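Local coordinates for uncharacterized protein (Nostoc punctiforme, PDB 2QDR) that is of unknown function but has a double-stranded beta-helix (cupin) fold and is a putative dioxygenase, at residues L113-I118 against I156-N161. Numbering follows the deposited sequence.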
ATOM      1  N   LEU A 113      35.969 -15.457  -7.349  1.00 59.04           N
ATOM      2  CA  LEU A 113      35.570 -16.775  -6.851  1.00 58.95           C
ATOM      3  C   LEU A 113      34.282 -16.753  -6.019  1.00 59.64           C
ATOM      4  O   LEU A 113      34.194 -15.996  -5.064  1.00 59.80           O
ATOM      5  CB  LEU A 113      36.721 -17.345  -6.005  1.00 58.04           C
ATOM      6  CG  LEU A 113      36.557 -18.628  -5.166  1.00 59.31           C
ATOM      7  CD1 LEU A 113      35.990 -19.807  -5.955  1.00 62.75           C
ATOM      8  CD2 LEU A 113      37.893 -19.004  -4.546  1.00 59.99           C
ATOM      9  N   GLU A 114      33.296 -17.574  -6.387  1.00 60.05           N
ATOM     10  CA  GLU A 114      32.056 -17.666  -5.624  1.00 61.65           C
ATOM     11  C   GLU A 114      32.039 -19.060  -5.028  1.00 61.77           C
ATOM     12  O   GLU A 114      32.471 -20.020  -5.670  1.00 60.47           O
ATOM     13  CB  GLU A 114      30.817 -17.432  -6.457  1.00 60.70           C
ATOM     14  CG  GLU A 114      30.981 -16.299  -7.405  1.00 63.84           C
ATOM     15  CD  GLU A 114      29.674 -15.773  -7.937  1.00 62.65           C
ATOM     16  OE1 GLU A 114      28.727 -15.557  -7.150  1.00 58.51           O
ATOM     17  OE2 GLU A 114      29.626 -15.517  -9.145  1.00 63.42           O
ATOM     18  N   ILE A 115      31.535 -19.146  -3.802  1.00 62.15           N
ATOM     19  CA  ILE A 115      31.467 -20.371  -3.035  1.00 62.32           C
ATOM     20  C   ILE A 115      30.092 -20.494  -2.426  1.00 61.40           C
ATOM     21  O   ILE A 115      29.613 -19.523  -1.870  1.00 61.99           O
ATOM     22  CB  ILE A 115      32.540 -20.306  -1.916  1.00 61.84           C
ATOM     23  CG1 ILE A 115      33.944 -20.265  -2.528  1.00 62.83           C
ATOM     24  CG2 ILE A 115      32.459 -21.473  -0.923  1.00 63.18           C
ATOM     25  CD1 ILE A 115      35.043 -20.133  -1.511  1.00 64.23           C
ATOM     26  N   PHE A 116      29.482 -21.676  -2.529  1.00 60.95           N
ATOM     27  CA  PHE A 116      28.172 -21.957  -1.943  1.00 60.37           C
ATOM     28  C   PHE A 116      28.217 -23.369  -1.362  1.00 60.05           C
ATOM     29  O   PHE A 116      28.369 -24.330  -2.109  1.00 60.54           O
ATOM     30  CB  PHE A 116      27.040 -21.823  -2.952  1.00 59.83           C
ATOM     31  CG  PHE A 116      25.684 -22.033  -2.342  1.00 59.58           C
ATOM     32  CD1 PHE A 116      25.033 -20.987  -1.718  1.00 59.68           C
ATOM     33  CD2 PHE A 116      25.072 -23.279  -2.368  1.00 59.69           C
ATOM     34  CE1 PHE A 116      23.783 -21.166  -1.139  1.00 60.20           C
ATOM     35  CE2 PHE A 116      23.829 -23.476  -1.790  1.00 58.11           C
ATOM     36  CZ  PHE A 116      23.175 -22.411  -1.179  1.00 58.75           C
ATOM     37  N   VAL A 117      28.022 -23.487  -0.048  1.00 60.84           N
ATOM     38  CA  VAL A 117      28.117 -24.779   0.650  1.00 61.66           C
ATOM     39  C   VAL A 117      26.870 -25.652   0.500  1.00 62.35           C
ATOM     40  O   VAL A 117      25.788 -25.268   0.929  1.00 61.95           O
ATOM     41  CB  VAL A 117      28.412 -24.568   2.152  1.00 61.89           C
ATOM     42  CG1 VAL A 117      28.550 -25.917   2.896  1.00 61.13           C
ATOM     43  CG2 VAL A 117      29.677 -23.717   2.333  1.00 64.18           C
ATOM     44  N   ILE A 118      27.055 -26.843  -0.066  1.00 64.02           N
ATOM     45  CA  ILE A 118      25.985 -27.806  -0.294  1.00 65.19           C
ATOM     46  C   ILE A 118      25.815 -28.737   0.898  1.00 64.90           C
ATOM     47  O   ILE A 118      24.696 -28.988   1.321  1.00 66.48           O
ATOM     48  CB  ILE A 118      26.264 -28.674  -1.538  1.00 65.71           C
ATOM     49  CG1 ILE A 118      26.444 -27.800  -2.782  1.00 66.73           C
ATOM     50  CG2 ILE A 118      25.130 -29.710  -1.748  1.00 69.71           C
ATOM     51  CD1 ILE A 118      26.866 -28.582  -4.011  1.00 66.65           C
ATOM     52  N   ILE A 156      30.919 -28.225  -2.055  1.00 63.82           N
ATOM     53  CA  ILE A 156      30.762 -26.835  -2.431  1.00 64.45           C
ATOM     54  C   ILE A 156      30.638 -26.567  -3.925  1.00 63.48           C
ATOM     55  O   ILE A 156      31.285 -27.236  -4.726  1.00 63.26           O
ATOM     56  CB  ILE A 156      32.067 -26.059  -2.026  1.00 64.22           C
ATOM     57  CG1 ILE A 156      32.566 -26.424  -0.619  1.00 66.57           C
ATOM     58  CG2 ILE A 156      31.891 -24.531  -2.113  1.00 69.44           C
ATOM     59  CD1 ILE A 156      33.858 -25.728  -0.212  1.00 67.08           C
ATOM     60  N   LEU A 157      29.817 -25.577  -4.291  1.00 63.60           N
ATOM     61  CA  LEU A 157      29.700 -25.148  -5.676  1.00 64.61           C
ATOM     62  C   LEU A 157      30.851 -24.162  -5.821  1.00 63.95           C
ATOM     63  O   LEU A 157      30.794 -23.066  -5.272  1.00 64.17           O
ATOM     64  CB  LEU A 157      28.366 -24.484  -6.004  1.00 65.20           C
ATOM     65  CG  LEU A 157      27.113 -25.357  -5.922  1.00 69.01           C
ATOM     66  CD1 LEU A 157      25.868 -24.507  -6.165  1.00 70.81           C
ATOM     67  CD2 LEU A 157      27.174 -26.519  -6.908  1.00 69.96           C
ATOM     68  N   TRP A 158      31.909 -24.582  -6.512  1.00 62.88           N
ATOM     69  CA  TRP A 158      33.105 -23.777  -6.722  1.00 62.52           C
ATOM     70  C   TRP A 158      32.979 -23.074  -8.062  1.00 61.39           C
ATOM     71  O   TRP A 158      33.014 -23.727  -9.106  1.00 63.04           O
ATOM     72  CB  TRP A 158      34.325 -24.686  -6.685  1.00 63.29           C
ATOM     73  CG  TRP A 158      35.634 -24.003  -6.706  1.00 63.27           C
ATOM     74  CD1 TRP A 158      36.368 -23.653  -7.804  1.00 64.02           C
ATOM     75  CD2 TRP A 158      36.411 -23.633  -5.564  1.00 63.29           C
ATOM     76  NE1 TRP A 158      37.551 -23.068  -7.409  1.00 64.74           N
ATOM     77  CE2 TRP A 158      37.600 -23.046  -6.040  1.00 65.66           C
ATOM     78  CE3 TRP A 158      36.216 -23.739  -4.183  1.00 63.56           C
ATOM     79  CZ2 TRP A 158      38.590 -22.553  -5.182  1.00 64.19           C
ATOM     80  CZ3 TRP A 158      37.201 -23.255  -3.329  1.00 63.16           C
ATOM     81  CH2 TRP A 158      38.370 -22.664  -3.833  1.00 64.03           C
HETATM   82  N   MSE A 159      32.858 -21.751  -8.033  1.00 59.48           N
HETATM   83  CA  MSE A 159      32.656 -20.934  -9.242  1.00 57.70           C
HETATM   84  C   MSE A 159      33.778 -19.940  -9.567  1.00 59.25           C
HETATM   85  O   MSE A 159      33.842 -18.862  -8.997  1.00 59.42           O
HETATM   86  CB  MSE A 159      31.324 -20.194  -9.073  1.00 57.69           C
HETATM   87  CG  MSE A 159      30.128 -21.124  -9.144  1.00 57.49           C
HETATM   88 SE   MSE A 159      28.492 -20.426  -8.418  0.75 48.90          SE
HETATM   89  CE  MSE A 159      28.925 -20.466  -6.527  1.00 57.12           C
ATOM     90  N   GLU A 160      34.637 -20.319 -10.506  1.00 59.99           N
ATOM     91  CA  GLU A 160      35.765 -19.503 -10.963  1.00 59.89           C
ATOM     92  C   GLU A 160      35.237 -18.627 -12.096  1.00 60.29           C
ATOM     93  O   GLU A 160      34.852 -19.167 -13.118  1.00 60.37           O
ATOM     94  CB  GLU A 160      36.892 -20.400 -11.444  1.00 59.13           C
ATOM     95  CG  GLU A 160      37.361 -21.436 -10.406  1.00 60.74           C
ATOM     96  CD  GLU A 160      38.491 -22.317 -10.897  1.00 59.51           C
ATOM     97  OE1 GLU A 160      39.011 -22.104 -12.017  1.00 65.59           O
ATOM     98  OE2 GLU A 160      38.861 -23.240 -10.155  1.00 60.08           O
ATOM     99  N   ASN A 161      35.221 -17.298 -11.934  1.00 60.74           N
ATOM    100  CA  ASN A 161      34.637 -16.386 -12.947  1.00 61.43           C
ATOM    101  C   ASN A 161      35.546 -15.489 -13.785  1.00 63.57           C
ATOM    102  O   ASN A 161      35.149 -15.080 -14.876  1.00 63.93           O
ATOM    103  CB  ASN A 161      33.662 -15.431 -12.260  1.00 61.10           C
ATOM    104  CG  ASN A 161      32.565 -16.128 -11.499  1.00 58.42           C
ATOM    105  OD1 ASN A 161      32.226 -17.287 -11.748  1.00 58.57           O
ATOM    106  ND2 ASN A 161      31.972 -15.397 -10.573  1.00 54.89           N
TER
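Glu114 OE2 is gripped by three groups: it accepts a hydrogen bond from Asn161 ND2 at 2.7 Å and forms salt bridges with Arg211 and Arg284. The amide N-H meets the anti lone pair of OE2, with the carboxylate nearly perpendicular to the amide plane (89°). Glu114 OE1 bonds Tyr134 OH, while Arg284 also reaches Asn161 OD1, fixing the rotation of the amide. A glutamine in place of Glu114 would probably leave both arginines without their anionic mate. The two segments are neighbouring antiparallel strands of the double-stranded beta-helix (cupin) fold, joined by paired backbone bonds between Glu114 and Met159. Met159, a selenomethionine bent back at chi3 (-71°), lays CE 3.6 Å from Glu114 CB. Past the corner at Ile118, its CD1 meets Leu157 CD2 at 3.6 Å. The face of Leu113, Ile115, Ile156 and Trp158 is largely apolar: Leu113 CD1 sits over the five-membered ring of Trp158, 3.8 Å from its centroid, in a CH-pi contact. With its CG trans to the backbone N (chi1 -172°), Trp158 turns its indole so that one face meets that methyl. One face thus sets a buried charge cluster, probably kept ionised by its arginines, beside apolar side chains; the other carries a mainly apolar layer.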